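Local coordinates for HMG-CoA Lyase (Bacillus subtilis subsp. subtilis, PDB 1YDO), which belongs to the HMGL-like family and is built as a TIM barrel of parallel strands wrapped in helices, at residues T76-V81 / I95-V100; E46-V51 / I63-G68; L136-Y141 / F169-L174; L37-L42 / D70-V75. One frame throughout, in Å; residues are numbered along the deposited sequence.

Contact 1 (T76-V81 / I95-V100); sequences TYAALV and INEACV
Ala79 packs on Ile95 and Val81 on Ala98, on the helix-facing side of the sheet, and this is the closely packed, buried part of the contact. Ala79 CB meets Ile95 CG1 at 3.4 Å. Val81 CG2 lies 3.6 Å from Ala98 CB; with CG1 anti to the backbone N (chi1 179°), CG2 is the branch turned onto that alanine. On the opposite face of the sheet the side chains of Ala78, Leu80, Glu97 and Cys99 line up, with Cys99 SG 3.8 Å from Ala78 CB and Leu80 CD1 4.1 Å from Cys99 CB. Strands 76-80 and 97-103 are the two arms of a right-handed beta-alpha-beta crossover through helix 84-93, a repeating element of the TIM barrel. The face of Ala78 and Cys99 looks into the barrel, where Cys99 meets Tyr44, Glu46, Arg139 and Tyr141 of adjoining strands, while Ala79 on the other face meets Phe50. Parallel pairing ties the strands: Cys99 N donates to Ala79 O at 3.0 Å, and Val81 N to Cys99 O. At the strand entrance Tyr77 O takes two donors, Asn96 N at 2.8 Å, nearly in line with the carbonyl, and Glu97 N from 36° above its plane. Beyond this carbonyl the side chains are looser. Thr76 and Asn96 are partly exposed, and Thr76 CG2 reaches Glu97 CB only at 4.2 Å, the two side chains crossing at a slant. Glu97 itself is buried, its carboxylate hydrogen-bonded to Thr137 OG1 through OE1 and to Tyr44 OH through OE2.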
# COMPACT_ATOMS: atom_id res chain seq x y z
N THR A 76 -8.78 -0.65 -26.08
CA THR A 76 -10.12 -1.20 -25.96
C THR A 76 -10.95 -0.26 -25.08
O THR A 76 -10.70 -0.17 -23.88
CB THR A 76 -10.08 -2.61 -25.34
OG1 THR A 76 -9.15 -3.42 -26.07
CG2 THR A 76 -11.44 -3.26 -25.40
N TYR A 77 -11.91 0.44 -25.67
CA TYR A 77 -12.77 1.35 -24.92
C TYR A 77 -14.03 0.62 -24.48
O TYR A 77 -14.84 0.17 -25.29
CB TYR A 77 -13.11 2.57 -25.77
CG TYR A 77 -11.89 3.41 -26.11
CD1 TYR A 77 -11.47 4.45 -25.28
CD2 TYR A 77 -11.12 3.12 -27.24
CE1 TYR A 77 -10.31 5.17 -25.55
CE2 TYR A 77 -9.96 3.83 -27.52
CZ TYR A 77 -9.56 4.86 -26.68
OH TYR A 77 -8.40 5.53 -26.95
N ALA A 78 -14.19 0.49 -23.16
CA ALA A 78 -15.34 -0.21 -22.61
C ALA A 78 -16.23 0.71 -21.79
O ALA A 78 -15.82 1.80 -21.39
CB ALA A 78 -14.86 -1.39 -21.74
N ALA A 79 -17.45 0.26 -21.53
CA ALA A 79 -18.39 1.03 -20.74
C ALA A 79 -19.24 0.07 -19.92
O ALA A 79 -19.45 -1.08 -20.30
CB ALA A 79 -19.25 1.85 -21.63
N LEU A 80 -19.73 0.56 -18.80
CA LEU A 80 -20.56 -0.28 -17.98
C LEU A 80 -21.95 -0.34 -18.62
O LEU A 80 -22.49 0.69 -19.01
CB LEU A 80 -20.68 0.33 -16.59
CG LEU A 80 -21.03 -0.70 -15.51
CD1 LEU A 80 -19.85 -1.64 -15.31
CD2 LEU A 80 -21.35 0.02 -14.23
N VAL A 81 -22.51 -1.53 -18.75
CA VAL A 81 -23.84 -1.67 -19.33
C VAL A 81 -24.78 -2.38 -18.38
O VAL A 81 -24.62 -3.56 -18.11
CB VAL A 81 -23.79 -2.44 -20.66
CG1 VAL A 81 -25.21 -2.59 -21.25
CG2 VAL A 81 -22.90 -1.70 -21.63
N ILE A 95 -18.74 1.91 -28.08
CA ILE A 95 -18.01 1.09 -27.12
C ILE A 95 -17.61 -0.25 -27.71
O ILE A 95 -18.44 -0.92 -28.32
CB ILE A 95 -18.84 0.84 -25.84
CG1 ILE A 95 -18.76 2.07 -24.95
CG2 ILE A 95 -18.29 -0.35 -25.08
CD1 ILE A 95 -19.30 3.32 -25.59
N ASN A 96 -16.35 -0.63 -27.53
CA ASN A 96 -15.85 -1.89 -28.04
C ASN A 96 -16.28 -3.03 -27.11
O ASN A 96 -16.70 -4.09 -27.56
CB ASN A 96 -14.33 -1.88 -28.13
CG ASN A 96 -13.80 -0.67 -28.85
OD1 ASN A 96 -14.19 -0.40 -29.97
ND2 ASN A 96 -12.91 0.06 -28.20
N GLU A 97 -16.15 -2.81 -25.80
CA GLU A 97 -16.52 -3.85 -24.85
C GLU A 97 -17.52 -3.39 -23.80
O GLU A 97 -17.41 -2.30 -23.25
CB GLU A 97 -15.25 -4.42 -24.17
CG GLU A 97 -15.53 -5.37 -23.00
CD GLU A 97 -14.36 -6.27 -22.65
OE1 GLU A 97 -14.06 -7.21 -23.43
OE2 GLU A 97 -13.74 -6.06 -21.58
N ALA A 98 -18.50 -4.24 -23.55
CA ALA A 98 -19.52 -3.94 -22.58
C ALA A 98 -19.23 -4.72 -21.31
O ALA A 98 -18.88 -5.89 -21.37
CB ALA A 98 -20.87 -4.33 -23.13
N CYS A 99 -19.37 -4.08 -20.16
CA CYS A 99 -19.10 -4.78 -18.91
C CYS A 99 -20.35 -4.90 -18.08
O CYS A 99 -20.82 -3.92 -17.52
CB CYS A 99 -18.06 -4.02 -18.09
SG CYS A 99 -16.63 -3.42 -19.02
N VAL A 100 -20.89 -6.10 -17.97
CA VAL A 100 -22.07 -6.25 -17.14
C VAL A 100 -21.61 -6.32 -15.68
O VAL A 100 -20.40 -6.39 -15.41
CB VAL A 100 -22.84 -7.51 -17.49
CG1 VAL A 100 -23.46 -7.35 -18.86
CG2 VAL A 100 -21.91 -8.72 -17.43

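Contact 2 (E46-V51 / I63-G68); sequences EITSFV and IDVAKG
In the beta-alpha-beta unit made of strand 44-49, helix 62-68 and strand 76-80, Ile47, Thr48 and Phe50 carry the packing of the first strand and its exit loop against the helix. Ile47 points toward the helix. Its CG1 sits between the backbone N and the carbonyl carbon (chi1 60°), and the chain then runs out straight to place CD1 3.6 Å from Ala66 CA, with Ala66 CB scarcely further off. Thr48 turns its carbon side to the helix: CB and CG2 are each 3.9 Å from Val65 CG1, and the two side chains pass alongside one another, running opposite ways. Phe50 offers its ring edge, not a face. Ile63 CG2 lies in the plane of the ring, 3.5 Å from CE2, while Ala66 CB stands 4.0 Å from CZ, so the Ala66 methyl touches both the ring and the tip of Ile47. The contact is wholly apolar. At the strand end Ser49 OG accepts from Val51 N at 3.2 Å in an ST turn. Around this buried seam, Val65 and Ile47 both meet Ile34 of helix 27-38, Ile47 also leans on Tyr77 and Phe50 on Ala79 of strand 76-80, and Lys67, on the outer side of helix 62-68, forms a salt bridge with Glu92 of helix 84-93.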
# COMPACT_ATOMS: atom_id res chain seq x y z
N GLU A 46 -12.35 2.05 -19.36
CA GLU A 46 -13.80 2.17 -19.28
C GLU A 46 -14.12 3.65 -19.34
O GLU A 46 -14.15 4.32 -18.30
CB GLU A 46 -14.33 1.61 -17.99
CG GLU A 46 -14.23 0.14 -17.89
CD GLU A 46 -15.14 -0.42 -16.80
OE1 GLU A 46 -15.05 -1.63 -16.51
OE2 GLU A 46 -15.94 0.36 -16.23
N ILE A 47 -14.38 4.18 -20.53
CA ILE A 47 -14.67 5.60 -20.67
C ILE A 47 -15.85 6.11 -19.86
O ILE A 47 -15.84 7.25 -19.40
CB ILE A 47 -14.91 5.95 -22.13
CG1 ILE A 47 -16.10 5.15 -22.66
CG2 ILE A 47 -13.67 5.66 -22.95
CD1 ILE A 47 -16.51 5.53 -24.06
N THR A 48 -16.87 5.28 -19.67
CA THR A 48 -18.05 5.72 -18.92
C THR A 48 -19.02 4.59 -18.60
O THR A 48 -18.77 3.43 -18.92
CB THR A 48 -18.83 6.76 -19.69
OG1 THR A 48 -19.97 7.18 -18.94
CG2 THR A 48 -19.31 6.17 -21.01
N SER A 49 -20.14 4.96 -17.98
CA SER A 49 -21.19 4.01 -17.61
C SER A 49 -22.51 4.43 -18.23
O SER A 49 -22.86 5.61 -18.22
CB SER A 49 -21.35 3.94 -16.09
OG SER A 49 -22.59 3.35 -15.73
N PHE A 50 -23.25 3.46 -18.75
CA PHE A 50 -24.54 3.74 -19.36
C PHE A 50 -25.70 3.41 -18.45
O PHE A 50 -26.76 2.99 -18.91
CB PHE A 50 -24.68 3.02 -20.70
CG PHE A 50 -23.86 3.63 -21.79
CD1 PHE A 50 -22.59 3.16 -22.06
CD2 PHE A 50 -24.34 4.72 -22.49
CE1 PHE A 50 -21.80 3.78 -23.04
CE2 PHE A 50 -23.56 5.34 -23.46
CZ PHE A 50 -22.29 4.87 -23.73
N VAL A 51 -25.49 3.56 -17.16
CA VAL A 51 -26.56 3.34 -16.21
C VAL A 51 -27.41 4.61 -16.31
O VAL A 51 -26.88 5.66 -16.64
CB VAL A 51 -26.01 3.22 -14.79
CG1 VAL A 51 -27.15 3.08 -13.78
CG2 VAL A 51 -25.07 2.05 -14.71
N ILE A 63 -23.12 9.17 -23.18
CA ILE A 63 -23.23 9.14 -24.63
C ILE A 63 -22.41 10.24 -25.31
O ILE A 63 -21.87 10.04 -26.40
CB ILE A 63 -24.71 9.26 -25.08
CG1 ILE A 63 -25.46 10.28 -24.22
CG2 ILE A 63 -25.37 7.89 -25.03
CD1 ILE A 63 -25.76 9.83 -22.79
N ASP A 64 -22.31 11.40 -24.66
CA ASP A 64 -21.55 12.51 -25.20
C ASP A 64 -20.04 12.24 -25.16
O ASP A 64 -19.32 12.47 -26.14
CB ASP A 64 -21.85 13.80 -24.41
CG ASP A 64 -23.27 14.32 -24.65
OD1 ASP A 64 -23.61 14.65 -25.81
OD2 ASP A 64 -24.04 14.41 -23.68
N VAL A 65 -19.56 11.73 -24.03
CA VAL A 65 -18.14 11.44 -23.89
C VAL A 65 -17.75 10.27 -24.77
O VAL A 65 -16.66 10.25 -25.33
CB VAL A 65 -17.75 11.12 -22.41
CG1 VAL A 65 -18.53 9.92 -21.90
CG2 VAL A 65 -16.25 10.85 -22.31
N ALA A 66 -18.65 9.31 -24.91
CA ALA A 66 -18.37 8.13 -25.71
C ALA A 66 -18.08 8.47 -27.17
O ALA A 66 -17.46 7.68 -27.89
CB ALA A 66 -19.54 7.14 -25.62
N LYS A 67 -18.54 9.65 -27.61
CA LYS A 67 -18.34 10.10 -28.99
C LYS A 67 -17.33 11.22 -29.07
O LYS A 67 -16.94 11.63 -30.16
CB LYS A 67 -19.67 10.58 -29.59
CG LYS A 67 -20.70 9.48 -29.79
CD LYS A 67 -22.02 10.04 -30.26
CE LYS A 67 -23.04 8.93 -30.51
NZ LYS A 67 -24.39 9.48 -30.87
N GLY A 68 -16.90 11.72 -27.92
CA GLY A 68 -15.93 12.80 -27.90
C GLY A 68 -14.47 12.38 -27.86
O GLY A 68 -13.61 13.04 -28.45

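Contact 3 (L136-Y141 / F169-L174); sequences LTTRAY and FGISEL
Arg139 and Glu173 run side by side and point the same way, each with CG anti to its backbone N and a largely extended chain beyond. Their aliphatic parts travel together, Arg139 CG lying 4.0 Å from Glu173 CB, before the charged ends meet in a salt bridge in which Arg139 NE is 3.4 Å from Glu173 OE1. The carboxylate oxygen approaches the guanidinium obliquely, the two planes standing 66° apart, so the pair is not the flat, two-pronged kind. On the helix-facing side Ala140 CB packs on Ile171 CD1 at 3.9 Å. Thr138 OG1 lies 3.4 Å from Ile171 CA, but its hydrogen bond goes to Asn128 OD1 of helix 117-133. The backbones also pair in parallel: Ser172 N donates to Thr138 O at 3.2 Å, and Ala140 N to Glu173 O at 2.9 Å. These bonds begin the pairing of strand 137-143 with strand 174-177 of the barrel. The chain arrives there from helix 156-169, whose end is closed by a Schellman motif with Gly170 at positive phi. Both charged groups have further partners, Lys10 NZ on Glu173 OE1 and Asp231 OD2 on Arg139 NH2. The charges therefore alternate from Lys10 through Glu173 and Arg139 to Asp231, which probably limits how far either side chain can swing and offsets the cost of bringing the buried arginine inside the barrel.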
# COMPACT_ATOMS: atom_id res chain seq x y z
N LEU A 136 -19.52 -7.49 -30.03
CA LEU A 136 -18.97 -6.72 -28.92
C LEU A 136 -18.42 -7.67 -27.87
O LEU A 136 -19.10 -8.61 -27.47
CB LEU A 136 -20.07 -5.87 -28.29
CG LEU A 136 -19.69 -4.44 -27.96
CD1 LEU A 136 -19.24 -3.75 -29.23
CD2 LEU A 136 -20.87 -3.71 -27.34
N THR A 137 -17.20 -7.43 -27.41
CA THR A 137 -16.62 -8.30 -26.39
C THR A 137 -17.25 -7.97 -25.04
O THR A 137 -17.47 -6.81 -24.73
CB THR A 137 -15.13 -8.09 -26.32
OG1 THR A 137 -14.86 -6.70 -26.15
CG2 THR A 137 -14.48 -8.58 -27.60
N THR A 138 -17.53 -9.00 -24.25
CA THR A 138 -18.14 -8.77 -22.96
C THR A 138 -17.24 -9.11 -21.80
O THR A 138 -16.35 -9.96 -21.91
CB THR A 138 -19.42 -9.59 -22.79
OG1 THR A 138 -19.09 -10.99 -22.82
CG2 THR A 138 -20.42 -9.26 -23.90
N ARG A 139 -17.50 -8.46 -20.67
CA ARG A 139 -16.75 -8.65 -19.45
C ARG A 139 -17.71 -8.51 -18.28
O ARG A 139 -18.57 -7.64 -18.30
CB ARG A 139 -15.67 -7.59 -19.35
CG ARG A 139 -14.76 -7.75 -18.18
CD ARG A 139 -14.08 -6.45 -17.89
NE ARG A 139 -12.93 -6.62 -17.02
CZ ARG A 139 -12.33 -5.64 -16.38
NH1 ARG A 139 -12.78 -4.40 -16.51
NH2 ARG A 139 -11.26 -5.90 -15.63
N ALA A 140 -17.55 -9.37 -17.28
CA ALA A 140 -18.42 -9.34 -16.10
C ALA A 140 -17.69 -8.80 -14.87
O ALA A 140 -16.51 -9.06 -14.66
CB ALA A 140 -18.97 -10.74 -15.82
N TYR A 141 -18.43 -8.04 -14.07
CA TYR A 141 -17.91 -7.43 -12.86
C TYR A 141 -18.62 -8.02 -11.66
O TYR A 141 -19.67 -7.53 -11.26
CB TYR A 141 -18.19 -5.93 -12.90
CG TYR A 141 -16.97 -5.08 -13.07
CD1 TYR A 141 -15.96 -5.10 -12.11
CD2 TYR A 141 -16.82 -4.23 -14.17
CE1 TYR A 141 -14.84 -4.32 -12.25
CE2 TYR A 141 -15.70 -3.44 -14.32
CZ TYR A 141 -14.72 -3.49 -13.35
OH TYR A 141 -13.59 -2.71 -13.46
N PHE A 169 -22.47 -18.26 -19.70
CA PHE A 169 -23.17 -17.35 -20.60
C PHE A 169 -22.32 -17.01 -21.84
O PHE A 169 -22.84 -16.76 -22.92
CB PHE A 169 -23.54 -16.05 -19.87
CG PHE A 169 -24.56 -16.22 -18.77
CD1 PHE A 169 -24.80 -15.18 -17.86
CD2 PHE A 169 -25.26 -17.41 -18.62
CE1 PHE A 169 -25.74 -15.32 -16.83
CE2 PHE A 169 -26.20 -17.57 -17.59
CZ PHE A 169 -26.44 -16.52 -16.69
N GLY A 170 -21.00 -17.00 -21.67
CA GLY A 170 -20.13 -16.69 -22.79
C GLY A 170 -19.25 -15.48 -22.58
O GLY A 170 -18.58 -15.01 -23.51
N ILE A 171 -19.23 -14.96 -21.35
CA ILE A 171 -18.40 -13.79 -21.06
C ILE A 171 -16.95 -14.12 -21.35
O ILE A 171 -16.57 -15.28 -21.43
CB ILE A 171 -18.52 -13.40 -19.58
CG1 ILE A 171 -18.14 -14.60 -18.71
CG2 ILE A 171 -19.93 -12.91 -19.28
CD1 ILE A 171 -18.03 -14.27 -17.23
N SER A 172 -16.12 -13.10 -21.50
CA SER A 172 -14.72 -13.35 -21.81
C SER A 172 -13.79 -13.21 -20.62
O SER A 172 -12.71 -13.82 -20.58
CB SER A 172 -14.28 -12.42 -22.94
OG SER A 172 -15.17 -12.52 -24.04
N GLU A 173 -14.20 -12.41 -19.64
CA GLU A 173 -13.40 -12.16 -18.45
C GLU A 173 -14.27 -11.86 -17.24
O GLU A 173 -15.19 -11.07 -17.31
CB GLU A 173 -12.49 -10.98 -18.71
CG GLU A 173 -11.37 -10.85 -17.73
CD GLU A 173 -10.28 -9.93 -18.25
OE1 GLU A 173 -10.42 -8.71 -18.08
OE2 GLU A 173 -9.31 -10.43 -18.84
N LEU A 174 -13.97 -12.50 -16.12
CA LEU A 174 -14.75 -12.28 -14.92
C LEU A 174 -13.88 -11.48 -13.94
O LEU A 174 -12.92 -12.00 -13.38
CB LEU A 174 -15.15 -13.61 -14.32
CG LEU A 174 -16.41 -13.65 -13.47
CD1 LEU A 174 -16.49 -15.02 -12.81
CD2 LEU A 174 -16.37 -12.58 -12.40

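Contact 4 (L37-L42 / D70-V75); sequences LSRTGL and DREKGV
Two carboxylates converge on a single nitrogen, Arg39 NH1, in a salt-bridge network that also takes in Lys73. Asp70 OD1 approaches at the guanidinium edge, near its plane, though the modelled separation from NH1 is too short to be read closely at this resolution. Glu72 OE1 comes in obliquely, 3.1 Å from Arg39 NH1, in a weak bond, its carboxylate plane nearly perpendicular to the guanidinium at 86°. The arginine gets there by folding: CG lies between its backbone N and carbonyl carbon (chi1 61°), and the chain bends again at chi3. Lys73 NZ is modelled beside Glu72 OE2, again too close for the distance to carry weight. Nearer the backbone, Glu72 CG meets Ser38 CB at 3.4 Å. Val75 CG2 fills in beside the backbone, 4.0 Å from Ser38 O and 4.1 Å from Leu42 O. Between Glu72 and Val75 the chain makes a type II beta turn with Gly74 at its third position. The hydroxyl of Tyr77 bridges the two segments, hydrogen-bonded to both Ser38 OG and Glu72 N. The contact thus brings the end of helix 27-38 against the link from helix 62-68 to strand 76-80; Arg39 and Asp70 lie exposed on the surface, while on the far side Thr40 packs on helix 270-284 and Leu42 on Ile9 and Glu11 of strand 8-11.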
# COMPACT_ATOMS: atom_id res chain seq x y z
N LEU A 37 -5.11 9.68 -21.30
CA LEU A 37 -5.07 8.27 -20.98
C LEU A 37 -4.88 7.39 -22.22
O LEU A 37 -3.99 6.54 -22.23
CB LEU A 37 -6.34 7.87 -20.25
CG LEU A 37 -6.28 7.89 -18.72
CD1 LEU A 37 -5.41 9.01 -18.19
CD2 LEU A 37 -7.68 8.00 -18.22
N SER A 38 -5.70 7.60 -23.24
CA SER A 38 -5.62 6.82 -24.49
C SER A 38 -4.19 6.73 -24.99
O SER A 38 -3.74 5.66 -25.39
CB SER A 38 -6.48 7.46 -25.58
OG SER A 38 -7.84 7.52 -25.21
N ARG A 39 -3.47 7.84 -25.00
CA ARG A 39 -2.10 7.80 -25.47
C ARG A 39 -1.14 7.76 -24.30
O ARG A 39 -0.18 8.53 -24.22
CB ARG A 39 -1.81 9.01 -26.37
CG ARG A 39 -1.96 10.37 -25.74
CD ARG A 39 -1.73 11.46 -26.79
NE ARG A 39 -2.80 11.49 -27.80
CZ ARG A 39 -3.97 12.11 -27.66
NH1 ARG A 39 -4.86 12.07 -28.63
NH2 ARG A 39 -4.24 12.80 -26.55
N THR A 40 -1.39 6.83 -23.39
CA THR A 40 -0.56 6.68 -22.22
C THR A 40 0.16 5.33 -22.27
O THR A 40 1.24 5.14 -21.70
CB THR A 40 -1.42 6.77 -20.96
OG1 THR A 40 -0.61 7.20 -19.86
CG2 THR A 40 -2.03 5.42 -20.63
N GLY A 41 -0.43 4.40 -23.00
CA GLY A 41 0.16 3.08 -23.12
C GLY A 41 -0.86 2.06 -22.70
O GLY A 41 -0.80 0.90 -23.08
N LEU A 42 -1.82 2.50 -21.90
CA LEU A 42 -2.89 1.61 -21.46
C LEU A 42 -3.57 1.07 -22.72
O LEU A 42 -3.63 1.75 -23.73
CB LEU A 42 -3.89 2.39 -20.61
CG LEU A 42 -3.49 2.73 -19.17
CD1 LEU A 42 -4.39 3.81 -18.63
CD2 LEU A 42 -3.58 1.47 -18.32
N ASP A 70 -10.78 10.62 -28.34
CA ASP A 70 -9.98 10.46 -29.54
C ASP A 70 -10.05 9.04 -30.09
O ASP A 70 -10.07 8.83 -31.30
CB ASP A 70 -8.52 10.82 -29.27
CG ASP A 70 -8.29 12.30 -29.26
OD1 ASP A 70 -7.25 12.72 -28.72
OD2 ASP A 70 -9.16 13.03 -29.80
N ARG A 71 -10.07 8.06 -29.19
CA ARG A 71 -10.15 6.67 -29.61
C ARG A 71 -8.91 6.25 -30.41
O ARG A 71 -8.86 6.38 -31.63
CB ARG A 71 -11.43 6.45 -30.43
CG ARG A 71 -11.83 5.01 -30.51
CD ARG A 71 -13.32 4.84 -30.59
NE ARG A 71 -14.04 5.39 -29.45
CZ ARG A 71 -15.24 4.97 -29.06
NH1 ARG A 71 -15.85 5.51 -28.01
NH2 ARG A 71 -15.83 3.97 -29.70
N GLU A 72 -7.90 5.76 -29.70
CA GLU A 72 -6.64 5.33 -30.29
C GLU A 72 -6.69 3.86 -30.66
O GLU A 72 -7.51 3.10 -30.15
CB GLU A 72 -5.51 5.55 -29.30
CG GLU A 72 -5.44 6.96 -28.74
CD GLU A 72 -4.68 7.92 -29.65
OE1 GLU A 72 -4.92 9.15 -29.57
OE2 GLU A 72 -3.81 7.43 -30.41
N LYS A 73 -5.78 3.47 -31.55
CA LYS A 73 -5.69 2.09 -32.00
C LYS A 73 -4.99 1.20 -30.98
O LYS A 73 -4.04 1.61 -30.31
CB LYS A 73 -4.97 2.03 -33.36
CG LYS A 73 -4.09 3.24 -33.65
CD LYS A 73 -2.99 3.40 -32.62
CE LYS A 73 -2.47 4.82 -32.59
NZ LYS A 73 -3.56 5.77 -32.23
N GLY A 74 -5.46 -0.03 -30.88
CA GLY A 74 -4.90 -0.97 -29.94
C GLY A 74 -5.47 -0.74 -28.56
O GLY A 74 -5.10 -1.42 -27.60
N VAL A 75 -6.39 0.22 -28.46
CA VAL A 75 -7.01 0.55 -27.19
C VAL A 75 -8.41 0.02 -27.17
O VAL A 75 -9.16 0.20 -28.11
CB VAL A 75 -7.06 2.06 -26.97
CG1 VAL A 75 -7.63 2.35 -25.59
CG2 VAL A 75 -5.68 2.66 -27.11

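Overall arrangement
Contacts 1 to 3 follow one arc of the barrel wall. Contact 1 lies in its middle, its centre 9 Å from that of contact 2 and 10 Å from that of contact 3. Leu80 N to Thr48 O at 3.0 Å continues its pairing into strand 44-49, and Val100 O to Tyr141 N at 2.9 Å carries it on to strand 137-143. Contacts 2 and 3 sit about 19 Å apart between centres, yet Glu46 and Arg139 approach as a weak, long ion pair. Contact 4 lies where the chain enters strands 44-49 and 76-80, about 15 Å between centres from contacts 1 and 2; Tyr77 OH, 2.7 Å from Ser38 OG, joins it to contact 1, and only contact 3 is not touched.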